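Local coordinates for protein similar to hydroxylamine oxidoreductase (Kuenenia stuttgartiensis, PDB 6H5L) that probably acts as a multiheme c-type oxidoreductase of the hydroxylamine oxidoreductase family, forming part of a 60-heme reductase complex from an anammox bacterium, at residues A[15-20]-A[145-150]; A[30-35]-A[56-61]; A[43-48]-A[182-187]. All coordinates share one frame; numbering follows the deposited sequence.

Contact 1: A[15-20]-A[145-150]. With HEC (heme c), chain E.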
loop_
_atom_site.group_PDB
_atom_site.type_symbol
_atom_site.label_atom_id
_atom_site.label_comp_id
_atom_site.label_asym_id
_atom_site.label_seq_id
_atom_site.Cartn_x
_atom_site.Cartn_y
_atom_site.Cartn_z
ATOM N N ASP A 15 -29.031 -25.665 -34.851
ATOM C CA ASP A 15 -29.884 -25.208 -35.942
ATOM C C ASP A 15 -30.897 -24.220 -35.380
ATOM O O ASP A 15 -31.777 -24.602 -34.599
ATOM C CB ASP A 15 -30.582 -26.390 -36.617
ATOM C CG ASP A 15 -31.483 -25.963 -37.755
ATOM O OD1 ASP A 15 -31.036 -25.149 -38.590
ATOM O OD2 ASP A 15 -32.632 -26.448 -37.818
ATOM N N LEU A 16 -30.771 -22.951 -35.781
ATOM C CA LEU A 16 -31.723 -21.932 -35.349
ATOM C C LEU A 16 -33.124 -22.193 -35.883
ATOM O O LEU A 16 -34.105 -21.752 -35.274
ATOM C CB LEU A 16 -31.256 -20.544 -35.801
ATOM C CG LEU A 16 -30.223 -19.817 -34.946
ATOM C CD1 LEU A 16 -29.750 -18.554 -35.649
ATOM C CD2 LEU A 16 -30.811 -19.489 -33.585
ATOM N N TYR A 17 -33.241 -22.902 -37.005
ATOM C CA TYR A 17 -34.522 -23.128 -37.661
ATOM C C TYR A 17 -35.071 -24.526 -37.399
ATOM O O TYR A 17 -35.758 -25.095 -38.255
ATOM C CB TYR A 17 -34.393 -22.871 -39.160
ATOM C CG TYR A 17 -34.042 -21.436 -39.476
ATOM C CD1 TYR A 17 -32.722 -21.004 -39.456
ATOM C CD2 TYR A 17 -35.032 -20.510 -39.772
ATOM C CE1 TYR A 17 -32.399 -19.692 -39.734
ATOM C CE2 TYR A 17 -34.718 -19.194 -40.052
ATOM C CZ TYR A 17 -33.401 -18.791 -40.032
ATOM O OH TYR A 17 -33.087 -17.482 -40.311
ATOM N N LYS A 18 -34.768 -25.093 -36.233
ATOM C CA LYS A 18 -35.307 -26.390 -35.857
ATOM C C LYS A 18 -36.822 -26.312 -35.713
ATOM O O LYS A 18 -37.362 -25.332 -35.194
ATOM C CB LYS A 18 -34.678 -26.860 -34.546
ATOM C CG LYS A 18 -35.035 -28.278 -34.147
ATOM C CD LYS A 18 -34.769 -28.523 -32.671
ATOM C CE LYS A 18 -35.245 -29.906 -32.261
ATOM N NZ LYS A 18 -35.271 -30.077 -30.782
ATOM N N ASP A 19 -37.503 -27.351 -36.197
ATOM C CA ASP A 19 -38.961 -27.463 -36.110
ATOM C C ASP A 19 -39.658 -26.373 -36.924
ATOM O O ASP A 19 -40.717 -25.871 -36.545
ATOM C CB ASP A 19 -39.431 -27.442 -34.651
ATOM C CG ASP A 19 -38.920 -28.631 -33.854
ATOM O OD1 ASP A 19 -38.959 -29.752 -34.391
ATOM O OD2 ASP A 19 -38.467 -28.444 -32.703
ATOM N N THR A 20 -39.057 -26.001 -38.053
ATOM C CA THR A 20 -39.672 -25.057 -38.968
ATOM C C THR A 20 -39.912 -25.727 -40.314
ATOM O O THR A 20 -39.073 -26.509 -40.773
ATOM C CB THR A 20 -38.805 -23.805 -39.163
ATOM O OG1 THR A 20 -37.474 -24.197 -39.511
ATOM C CG2 THR A 20 -38.773 -22.982 -37.880
ATOM N N THR A 145 -23.191 -16.705 -37.281
ATOM C CA THR A 145 -24.519 -16.671 -36.692
ATOM C C THR A 145 -24.497 -17.391 -35.350
ATOM O O THR A 145 -23.471 -17.914 -34.915
ATOM C CB THR A 145 -25.550 -17.310 -37.616
ATOM O OG1 THR A 145 -25.200 -18.681 -37.831
ATOM C CG2 THR A 145 -25.578 -16.581 -38.952
ATOM N N GLY A 146 -25.653 -17.421 -34.686
ATOM C CA GLY A 146 -25.787 -18.135 -33.433
ATOM C C GLY A 146 -25.519 -19.619 -33.561
ATOM O O GLY A 146 -25.190 -20.278 -32.566
ATOM N N GLU A 147 -25.644 -20.162 -34.773
ATOM C CA GLU A 147 -25.368 -21.574 -35.012
ATOM C C GLU A 147 -23.887 -21.896 -34.850
ATOM O O GLU A 147 -23.541 -22.993 -34.396
ATOM C CB GLU A 147 -25.861 -21.963 -36.405
ATOM C CG GLU A 147 -27.321 -21.584 -36.654
ATOM C CD GLU A 147 -27.845 -22.099 -37.979
ATOM O OE1 GLU A 147 -27.029 -22.245 -38.911
ATOM O OE2 GLU A 147 -29.066 -22.362 -38.084
ATOM N N VAL A 148 -23.004 -20.965 -35.212
ATOM C CA VAL A 148 -21.580 -21.156 -34.955
ATOM C C VAL A 148 -21.295 -21.049 -33.461
ATOM O O VAL A 148 -20.577 -21.877 -32.888
ATOM C CB VAL A 148 -20.749 -20.141 -35.761
ATOM C CG1 VAL A 148 -19.278 -20.218 -35.368
ATOM C CG2 VAL A 148 -20.919 -20.380 -37.249
ATOM N N CYS A 149 -21.846 -20.019 -32.814
ATOM C CA CYS A 149 -21.670 -19.855 -31.374
ATOM C C CYS A 149 -22.204 -21.062 -30.612
ATOM O O CYS A 149 -21.578 -21.529 -29.654
ATOM C CB CYS A 149 -22.361 -18.576 -30.905
ATOM S SG CYS A 149 -22.101 -17.121 -31.944
ATOM N N GLY A 150 -23.361 -21.584 -31.028
ATOM C CA GLY A 150 -23.925 -22.764 -30.394
ATOM C C GLY A 150 -23.062 -24.003 -30.515
ATOM O O GLY A 150 -23.256 -24.960 -29.757
HETATM FE FE HEC E . -17.658 -17.992 -26.648
HETATM C CHA HEC E . -16.423 -17.144 -23.583
HETATM C CHB HEC E . -20.135 -15.632 -26.306
HETATM C CHC HEC E . -18.677 -18.570 -29.881
HETATM C CHD HEC E . -15.762 -20.840 -26.739
HETATM N NA HEC E . -18.171 -16.618 -25.214
HETATM C C1A HEC E . -17.550 -16.460 -23.991
HETATM C C2A HEC E . -18.299 -15.469 -23.235
HETATM C C3A HEC E . -19.319 -15.058 -23.996
HETATM C C4A HEC E . -19.262 -15.772 -25.252
HETATM C CMA HEC E . -20.382 -14.008 -23.607
HETATM C CAA HEC E . -17.987 -14.950 -21.813
HETATM C CBA HEC E . -16.619 -14.271 -21.801
HETATM C CGA HEC E . -16.526 -13.303 -20.651
HETATM O O1A HEC E . -17.565 -13.059 -19.986
HETATM O O2A HEC E . -15.415 -12.769 -20.400
HETATM N NB HEC E . -19.194 -17.300 -27.843
HETATM C C1B HEC E . -19.973 -16.197 -27.552
HETATM C C2B HEC E . -20.579 -15.736 -28.784
HETATM C C3B HEC E . -20.186 -16.553 -29.768
HETATM C C4B HEC E . -19.301 -17.548 -29.199
HETATM C CMB HEC E . -21.538 -14.531 -28.892
HETATM C CAB HEC E . -20.569 -16.471 -31.261
HETATM C CBB HEC E . -19.924 -15.232 -31.917
HETATM N NC HEC E . -17.326 -19.455 -28.035
HETATM C C1C HEC E . -17.775 -19.464 -29.342
HETATM C C2C HEC E . -16.992 -20.438 -30.083
HETATM C C3C HEC E . -16.346 -21.182 -29.172
HETATM C C4C HEC E . -16.438 -20.501 -27.892
HETATM C CMC HEC E . -17.369 -20.918 -31.505
HETATM C CAC HEC E . -15.457 -22.421 -29.443
HETATM C CBC HEC E . -14.098 -21.992 -30.039
HETATM N ND HEC E . -16.281 -18.849 -25.367
HETATM C C1D HEC E . -15.652 -20.070 -25.599
HETATM C C2D HEC E . -14.859 -20.405 -24.439
HETATM C C3D HEC E . -15.064 -19.249 -23.450
HETATM C C4D HEC E . -15.963 -18.331 -24.113
HETATM C CMD HEC E . -13.987 -21.662 -24.242
HETATM C CAD HEC E . -14.442 -19.103 -22.044
HETATM C CBD HEC E . -15.250 -19.909 -21.031
HETATM C CGD HEC E . -16.660 -19.384 -20.948
HETATM O O1D HEC E . -17.573 -20.015 -21.541
HETATM O O2D HEC E . -16.869 -18.333 -20.290
#

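Contact 2: A[30-35]-A[56-61]. With HEC (heme c), chain C.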
loop_
_atom_site.group_PDB
_atom_site.type_symbol
_atom_site.label_atom_id
_atom_site.label_comp_id
_atom_site.label_asym_id
_atom_site.label_seq_id
_atom_site.Cartn_x
_atom_site.Cartn_y
_atom_site.Cartn_z
ATOM N N ASP A 30 -32.369 -20.110 -46.331
ATOM C CA ASP A 30 -31.644 -20.351 -47.575
ATOM C C ASP A 30 -31.009 -19.063 -48.084
ATOM O O ASP A 30 -31.659 -18.014 -48.147
ATOM C CB ASP A 30 -32.580 -20.939 -48.630
ATOM C CG ASP A 30 -32.958 -22.377 -48.331
ATOM O OD1 ASP A 30 -32.432 -22.942 -47.347
ATOM O OD2 ASP A 30 -33.781 -22.939 -49.084
ATOM N N ASN A 31 -29.731 -19.143 -48.442
ATOM C CA ASN A 31 -28.949 -17.947 -48.743
ATOM C C ASN A 31 -29.270 -17.456 -50.146
ATOM O O ASN A 31 -28.751 -17.973 -51.137
ATOM C CB ASN A 31 -27.458 -18.216 -48.594
ATOM C CG ASN A 31 -26.614 -16.979 -48.868
ATOM O OD1 ASN A 31 -26.136 -16.774 -49.983
ATOM N ND2 ASN A 31 -26.436 -16.144 -47.848
ATOM N N VAL A 32 -30.138 -16.452 -50.225
ATOM C CA VAL A 32 -30.166 -15.562 -51.375
ATOM C C VAL A 32 -29.061 -14.544 -51.131
ATOM O O VAL A 32 -28.481 -14.499 -50.041
ATOM C CB VAL A 32 -31.537 -14.886 -51.556
ATOM C CG1 VAL A 32 -32.633 -15.934 -51.656
ATOM C CG2 VAL A 32 -31.809 -13.925 -50.411
ATOM N N GLY A 33 -28.733 -13.745 -52.135
ATOM C CA GLY A 33 -27.783 -12.678 -51.897
ATOM C C GLY A 33 -28.486 -11.461 -51.337
ATOM O O GLY A 33 -29.345 -11.583 -50.458
ATOM N N LEU A 34 -28.119 -10.279 -51.820
ATOM C CA LEU A 34 -28.980 -9.111 -51.725
ATOM C C LEU A 34 -29.973 -9.060 -52.875
ATOM O O LEU A 34 -30.665 -8.051 -53.048
ATOM C CB LEU A 34 -28.143 -7.829 -51.693
ATOM C CG LEU A 34 -27.334 -7.564 -50.423
ATOM C CD1 LEU A 34 -26.547 -6.274 -50.564
ATOM C CD2 LEU A 34 -28.253 -7.506 -49.214
ATOM N N SER A 35 -30.048 -10.136 -53.663
ATOM C CA SER A 35 -30.874 -10.218 -54.859
ATOM C C SER A 35 -32.350 -10.421 -54.556
ATOM O O SER A 35 -33.164 -10.382 -55.484
ATOM C CB SER A 35 -30.380 -11.363 -55.748
ATOM O OG SER A 35 -30.397 -12.596 -55.046
ATOM N N PRO A 56 -27.199 -12.906 -41.519
ATOM C CA PRO A 56 -26.155 -13.447 -42.410
ATOM C C PRO A 56 -26.574 -14.684 -43.187
ATOM O O PRO A 56 -26.270 -14.779 -44.382
ATOM C CB PRO A 56 -25.001 -13.752 -41.443
ATOM C CG PRO A 56 -25.268 -12.900 -40.244
ATOM C CD PRO A 56 -26.756 -12.853 -40.117
ATOM N N ASN A 57 -27.243 -15.646 -42.543
ATOM C CA ASN A 57 -27.636 -16.871 -43.240
ATOM C C ASN A 57 -28.418 -16.567 -44.510
ATOM O O ASN A 57 -28.180 -17.180 -45.558
ATOM C CB ASN A 57 -28.465 -17.764 -42.316
ATOM C CG ASN A 57 -27.609 -18.594 -41.376
ATOM O OD1 ASN A 57 -26.444 -18.875 -41.665
ATOM N ND2 ASN A 57 -28.187 -19.004 -40.252
ATOM N N ARG A 58 -29.345 -15.615 -44.439
ATOM C CA ARG A 58 -30.206 -15.326 -45.576
ATOM C C ARG A 58 -29.553 -14.382 -46.579
ATOM O O ARG A 58 -29.829 -14.484 -47.777
ATOM C CB ARG A 58 -31.531 -14.743 -45.088
ATOM C CG ARG A 58 -32.497 -14.311 -46.183
ATOM C CD ARG A 58 -33.121 -15.493 -46.902
ATOM N NE ARG A 58 -34.124 -15.067 -47.874
ATOM C CZ ARG A 58 -34.808 -15.900 -48.651
ATOM N NH1 ARG A 58 -34.597 -17.206 -48.571
ATOM N NH2 ARG A 58 -35.703 -15.427 -49.508
ATOM N N HIS A 59 -28.683 -13.472 -46.129
ATOM C CA HIS A 59 -28.299 -12.341 -46.964
ATOM C C HIS A 59 -26.807 -12.036 -47.041
ATOM O O HIS A 59 -26.437 -11.081 -47.732
ATOM C CB HIS A 59 -29.028 -11.071 -46.496
ATOM C CG HIS A 59 -30.505 -11.098 -46.742
ATOM N ND1 HIS A 59 -31.046 -11.278 -47.998
ATOM C CD2 HIS A 59 -31.555 -10.958 -45.898
ATOM C CE1 HIS A 59 -32.364 -11.257 -47.914
ATOM N NE2 HIS A 59 -32.699 -11.060 -46.651
ATOM N N TYR A 60 -25.941 -12.789 -46.369
ATOM C CA TYR A 60 -24.521 -12.469 -46.439
ATOM C C TYR A 60 -23.942 -12.865 -47.793
ATOM O O TYR A 60 -24.331 -13.877 -48.383
ATOM C CB TYR A 60 -23.744 -13.159 -45.318
ATOM C CG TYR A 60 -22.282 -12.767 -45.283
ATOM C CD1 TYR A 60 -21.893 -11.502 -44.862
ATOM C CD2 TYR A 60 -21.294 -13.658 -45.679
ATOM C CE1 TYR A 60 -20.560 -11.136 -44.833
ATOM C CE2 TYR A 60 -19.957 -13.302 -45.650
ATOM C CZ TYR A 60 -19.597 -12.039 -45.226
ATOM O OH TYR A 60 -18.270 -11.675 -45.194
ATOM N N GLU A 61 -23.014 -12.052 -48.285
ATOM C CA GLU A 61 -22.273 -12.305 -49.509
ATOM C C GLU A 61 -20.785 -12.175 -49.231
ATOM O O GLU A 61 -20.380 -11.411 -48.349
ATOM C CB GLU A 61 -22.676 -11.327 -50.622
ATOM C CG GLU A 61 -24.115 -11.465 -51.086
ATOM C CD GLU A 61 -24.484 -10.445 -52.145
ATOM O OE1 GLU A 61 -23.612 -9.633 -52.517
ATOM O OE2 GLU A 61 -25.644 -10.453 -52.606
HETATM FE FE HEC C . -9.431 -9.843 -42.886
HETATM C CHA HEC C . -12.124 -7.988 -43.879
HETATM C CHB HEC C . -11.502 -11.859 -41.026
HETATM C CHC HEC C . -6.842 -11.995 -42.356
HETATM C CHD HEC C . -7.254 -7.420 -43.908
HETATM N NA HEC C . -11.446 -9.931 -42.540
HETATM C C1A HEC C . -12.379 -9.024 -43.006
HETATM C C2A HEC C . -13.664 -9.359 -42.421
HETATM C C3A HEC C . -13.491 -10.425 -41.630
HETATM C C4A HEC C . -12.093 -10.807 -41.690
HETATM C CMA HEC C . -14.578 -11.136 -40.795
HETATM C CAA HEC C . -14.989 -8.599 -42.669
HETATM C CBA HEC C . -15.868 -9.314 -43.690
HETATM C CGA HEC C . -17.060 -8.439 -43.988
HETATM O O1A HEC C . -17.060 -7.259 -43.552
HETATM O O2A HEC C . -18.009 -8.916 -44.662
HETATM N NB HEC C . -9.198 -11.572 -41.817
HETATM C C1B HEC C . -10.216 -12.307 -41.241
HETATM C C2B HEC C . -9.697 -13.621 -40.919
HETATM C C3B HEC C . -8.407 -13.654 -41.279
HETATM C C4B HEC C . -8.070 -12.369 -41.856
HETATM C CMB HEC C . -10.508 -14.752 -40.246
HETATM C CAB HEC C . -7.423 -14.837 -41.136
HETATM C CBB HEC C . -7.811 -16.006 -42.069
HETATM N NC HEC C . -7.403 -9.700 -43.030
HETATM C C1C HEC C . -6.534 -10.765 -42.894
HETATM C C2C HEC C . -5.280 -10.408 -43.524
HETATM C C3C HEC C . -5.348 -9.103 -43.851
HETATM C C4C HEC C . -6.713 -8.656 -43.612
HETATM C CMC HEC C . -4.011 -11.293 -43.437
HETATM C CAC HEC C . -4.226 -8.233 -44.477
HETATM C CBC HEC C . -3.727 -8.807 -45.822
HETATM N ND HEC C . -9.661 -7.964 -43.748
HETATM C C1D HEC C . -8.594 -7.157 -44.134
HETATM C C2D HEC C . -9.126 -5.996 -44.814
HETATM C C3D HEC C . -10.652 -6.171 -44.808
HETATM C C4D HEC C . -10.889 -7.424 -44.123
HETATM C CMD HEC C . -8.328 -4.825 -45.421
HETATM C CAD HEC C . -11.706 -5.214 -45.409
HETATM C CBD HEC C . -12.278 -5.853 -46.671
HETATM C CGD HEC C . -13.331 -4.980 -47.299
HETATM O O1D HEC C . -13.922 -5.411 -48.323
HETATM O O2D HEC C . -13.582 -3.861 -46.783
#

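Contact 3: A[43-48]-A[182-187]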
loop_
_atom_site.group_PDB
_atom_site.type_symbol
_atom_site.label_atom_id
_atom_site.label_comp_id
_atom_site.label_asym_id
_atom_site.label_seq_id
_atom_site.Cartn_x
_atom_site.Cartn_y
_atom_site.Cartn_z
ATOM N N LYS A 43 -40.236 -12.231 -52.831
ATOM C CA LYS A 43 -40.172 -11.861 -54.238
ATOM C C LYS A 43 -40.704 -10.460 -54.517
ATOM O O LYS A 43 -40.668 -10.019 -55.672
ATOM C CB LYS A 43 -40.954 -12.880 -55.069
ATOM C CG LYS A 43 -40.425 -14.306 -54.980
ATOM C CD LYS A 43 -39.035 -14.420 -55.589
ATOM C CE LYS A 43 -38.563 -15.864 -55.632
ATOM N NZ LYS A 43 -37.254 -16.008 -56.325
ATOM N N TYR A 44 -41.208 -9.761 -53.505
ATOM C CA TYR A 44 -41.805 -8.447 -53.698
ATOM C C TYR A 44 -40.868 -7.301 -53.345
ATOM O O TYR A 44 -41.203 -6.144 -53.618
ATOM C CB TYR A 44 -43.093 -8.328 -52.873
ATOM C CG TYR A 44 -44.212 -9.220 -53.364
ATOM C CD1 TYR A 44 -44.221 -10.578 -53.076
ATOM C CD2 TYR A 44 -45.258 -8.702 -54.118
ATOM C CE1 TYR A 44 -45.239 -11.396 -53.525
ATOM C CE2 TYR A 44 -46.284 -9.512 -54.569
ATOM C CZ TYR A 44 -46.269 -10.858 -54.270
ATOM O OH TYR A 44 -47.284 -11.673 -54.715
ATOM N N PHE A 45 -39.712 -7.586 -52.749
ATOM C CA PHE A 45 -38.748 -6.550 -52.409
ATOM C C PHE A 45 -37.354 -7.161 -52.411
ATOM O O PHE A 45 -37.183 -8.371 -52.584
ATOM C CB PHE A 45 -39.073 -5.907 -51.056
ATOM C CG PHE A 45 -38.861 -6.820 -49.877
ATOM C CD1 PHE A 45 -39.841 -7.722 -49.496
ATOM C CD2 PHE A 45 -37.686 -6.763 -49.144
ATOM C CE1 PHE A 45 -39.648 -8.557 -48.410
ATOM C CE2 PHE A 45 -37.488 -7.595 -48.060
ATOM C CZ PHE A 45 -38.469 -8.494 -47.692
ATOM N N LYS A 46 -36.353 -6.306 -52.220
ATOM C CA LYS A 46 -34.968 -6.725 -52.079
ATOM C C LYS A 46 -34.445 -6.274 -50.724
ATOM O O LYS A 46 -34.901 -5.272 -50.167
ATOM C CB LYS A 46 -34.086 -6.158 -53.200
ATOM C CG LYS A 46 -34.450 -6.667 -54.584
ATOM C CD LYS A 46 -33.368 -6.343 -55.599
ATOM C CE LYS A 46 -33.703 -6.928 -56.961
ATOM N NZ LYS A 46 -32.556 -6.823 -57.907
ATOM N N ALA A 47 -33.490 -7.030 -50.194
ATOM C CA ALA A 47 -32.963 -6.746 -48.869
ATOM C C ALA A 47 -32.106 -5.487 -48.877
ATOM O O ALA A 47 -31.468 -5.147 -49.877
ATOM C CB ALA A 47 -32.141 -7.927 -48.360
ATOM N N GLN A 48 -32.101 -4.788 -47.745
ATOM C CA GLN A 48 -31.188 -3.670 -47.570
ATOM C C GLN A 48 -29.756 -4.186 -47.470
ATOM O O GLN A 48 -29.512 -5.349 -47.135
ATOM C CB GLN A 48 -31.561 -2.860 -46.327
ATOM C CG GLN A 48 -32.950 -2.244 -46.392
ATOM C CD GLN A 48 -33.334 -1.517 -45.116
ATOM O OE1 GLN A 48 -32.673 -0.561 -44.708
ATOM N NE2 GLN A 48 -34.408 -1.969 -44.479
ATOM N N PRO A 182 -47.066 -7.251 -44.240
ATOM C CA PRO A 182 -47.129 -6.863 -45.657
ATOM C C PRO A 182 -46.686 -5.437 -45.932
ATOM O O PRO A 182 -46.306 -5.141 -47.070
ATOM C CB PRO A 182 -48.609 -7.064 -46.008
ATOM C CG PRO A 182 -49.321 -6.875 -44.710
ATOM C CD PRO A 182 -48.405 -7.426 -43.652
ATOM N N TRP A 183 -46.717 -4.547 -44.940
ATOM C CA TRP A 183 -46.353 -3.158 -45.189
ATOM C C TRP A 183 -44.847 -2.938 -45.262
ATOM O O TRP A 183 -44.418 -1.821 -45.570
ATOM C CB TRP A 183 -46.963 -2.244 -44.123
ATOM C CG TRP A 183 -46.656 -2.629 -42.708
ATOM C CD1 TRP A 183 -45.565 -2.261 -41.974
ATOM C CD2 TRP A 183 -47.464 -3.438 -41.844
ATOM N NE1 TRP A 183 -45.640 -2.798 -40.711
ATOM C CE2 TRP A 183 -46.796 -3.526 -40.606
ATOM C CE3 TRP A 183 -48.685 -4.102 -42.001
ATOM C CZ2 TRP A 183 -47.310 -4.248 -39.531
ATOM C CZ3 TRP A 183 -49.192 -4.819 -40.932
ATOM C CH2 TRP A 183 -48.504 -4.888 -39.714
ATOM N N TYR A 184 -44.038 -3.965 -44.996
ATOM C CA TYR A 184 -42.603 -3.847 -45.229
ATOM C C TYR A 184 -42.300 -3.861 -46.723
ATOM O O TYR A 184 -41.625 -2.963 -47.239
ATOM C CB TYR A 184 -41.858 -4.978 -44.512
ATOM C CG TYR A 184 -40.344 -4.839 -44.502
ATOM C CD1 TYR A 184 -39.586 -5.167 -45.622
ATOM C CD2 TYR A 184 -39.672 -4.400 -43.367
ATOM C CE1 TYR A 184 -38.210 -5.044 -45.618
ATOM C CE2 TYR A 184 -38.292 -4.278 -43.353
ATOM C CZ TYR A 184 -37.568 -4.603 -44.483
ATOM O OH TYR A 184 -36.198 -4.486 -44.484
ATOM N N ALA A 185 -42.796 -4.879 -47.431
ATOM C CA ALA A 185 -42.565 -4.969 -48.870
ATOM C C ALA A 185 -43.255 -3.834 -49.616
ATOM O O ALA A 185 -42.736 -3.338 -50.622
ATOM C CB ALA A 185 -43.046 -6.320 -49.394
ATOM N N GLU A 186 -44.430 -3.415 -49.142
ATOM C CA GLU A 186 -45.142 -2.323 -49.797
ATOM C C GLU A 186 -44.344 -1.028 -49.725
ATOM O O GLU A 186 -44.255 -0.289 -50.712
ATOM C CB GLU A 186 -46.520 -2.143 -49.161
ATOM C CG GLU A 186 -47.400 -1.106 -49.844
ATOM C CD GLU A 186 -47.785 -1.495 -51.258
ATOM O OE1 GLU A 186 -47.390 -0.784 -52.206
ATOM O OE2 GLU A 186 -48.481 -2.518 -51.426
ATOM N N ALA A 187 -43.754 -0.735 -48.563
ATOM C CA ALA A 187 -42.903 0.446 -48.448
ATOM C C ALA A 187 -41.720 0.370 -49.407
ATOM O O ALA A 187 -41.319 1.384 -49.991
ATOM C CB ALA A 187 -42.425 0.614 -47.006
#

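Contact 1: A[15-20]-A[145-150]
Asp-15 and Glu-147 bring the two backbones closest, 5.9 Å from CA to CA, where the loop 15-20 meets the first turn of helix 146-152. The loop folds through a type I turn from Asp-15 to Lys-18 that runs into a type II turn from Tyr-17 to Thr-20. Between the segments the link is one side-chain-to-backbone bond: Leu-16 N donates to Glu-147 OE2 at 2.9 Å, meeting it on the anti side, with an N-H...O angle of 158°. Glu-147 gets there because its chain runs extended beyond CG (chi2 -174°). Its CG packs against Leu-16 CG at 3.8 Å, and Leu-16 continues onto Phe-157, Phe-160 and Leu-161 of helix 154-161. Thr-145 is the N-cap of helix 146-152, its OG1 accepting a weak bond from Glu-147 N. This is a heme-carrying helix: Cys-149 SG is bonded covalently to the vinyl-derived CAB of a heme c at 1.8 Å, the thioether link that defines c-type cytochromes. Asp-15 OD1 lies 3.5 Å from Glu-147 OE2, both acceptors. Lys-29 forms a salt bridge with Asp-15 and a weaker, longer ion pair with Glu-147, which would ease their repulsion. The Tyr-17 ring edge faces the same OE2, while its hydroxyl bonds to Glu-207.

Contact 2: A[30-35]-A[56-61]
Asn-31 ND2 is gripped twice by the backbone of 56-61, donating to Tyr-60 O and to Asn-57 O, each at 3.1 Å. Both acceptors lie near the amide plane, so the pair should fix the rotation of the carboxamide. They are used differently: Tyr-60 O is approached in its carbonyl plane on a lone pair, whereas at Asn-57 O the donor sits well above that plane. With CG anti to the backbone N (chi1 -179°), the Asn-31 side chain reaches between the carbonyls of Asn-57 and Tyr-60.

His-59 answers in the other direction. Its ND1 donates to Gly-33 O at 3.0 Å, almost straight at 175°, with the oxygen in the ring plane and the bond running nearly along the C=O axis. Farther on, Leu-34 N donates to Glu-61 OE2, on its anti side but well tilted out of the carboxylate plane. The guanidinium of Arg-58 carries Val-32 CG1 over the centre of one face, 3.6 Å above the plane. A bend at chi2 (72°) brings NH1 to Asp-30 O, a weak bond; its stronger partner is Ala-26 O, and NE donates to Gly-37 O. Several carbonyls thus hold this buried cation.

Tyr-60 points out of the contact to the heme: its OH donates to propionate O2A of a heme c at 2.8 Å, the oxygen near the ring plane. Arg-357 of the second subunit packs on this tyrosine and bonds to Glu-61 O, putting the segment at a subunit interface. The contact ties the loop that follows helix 22-28 to helix 56-59, with Met-52 of helix 51-54 packing against Leu-34, Tyr-60 and Glu-61.

Contact 3: A[43-48]-A[182-187]
Phe-45 and Tyr-184 form a T-shaped (edge-to-face) pair, the edge of the tyrosine turned to the face of the phenylalanine, which docks the loop 43-48 on helix 182-189 of this multiheme cytochrome, about half helix. The ring centroids are 5.2 Å apart and the planes stand at 61°, so the pair is tilted from a true perpendicular. Tyr-184 CD1 lies 4.0 Å above the Phe-45 plane, offset toward the rim, and the closest carbons are Phe-45 CE2 and Tyr-184 CE1 at 3.6 Å.

Phe-45 takes the less common first torsion (chi1 69°), with CG between its backbone N and carbonyl carbon; this directs the ring at the helix. There the ring also meets the next helical residue, Ala-185 CB approaching CD1 at 3.5 Å. The same methyl touches Tyr-44 CB, but the tyrosine ring then leads away, and its hydroxyl bonds to Glu-412. Thr-179 of helix 174-180 adds to the packing round Phe-45.

Tyr-184 extends from the helix with CG anti to the backbone N (chi1 -171°), which carries its hydroxyl past Phe-45 to Gln-48. That hydroxyl has a second partner in Asp-200, its stronger one, and Gln-48 also gives a weak bond to Gln-196 O. The amide of Gln-48 is turned obliquely to the phenol ring, and its NE2 donates to Tyr-184 OH at 3.1 Å.

Contacts 1 and 2 have centres about 16 Å apart and touch through Thr-145, whose CG2 lies 3.7 Å from Asn-57 OD1 and also packs on Pro-56. Contacts 2 and 3 have centres about 15 Å apart and meet where His-59 CE1 approaches Ala-47 CB at 3.4 Å. Contact 2 therefore bridges the other two, which do not touch, their nearest atoms being about 13 Å apart. Each contact has a residue in a heme pocket: contact 1 holds a heme-linked cysteine, contact 2 has Tyr-60 hydrogen-bonded to a heme propionate and Pro-56 beside another heme, and contact 3 has Trp-183 in a heme pocket, with the side chain of Tyr-184 about 4 Å from a heme.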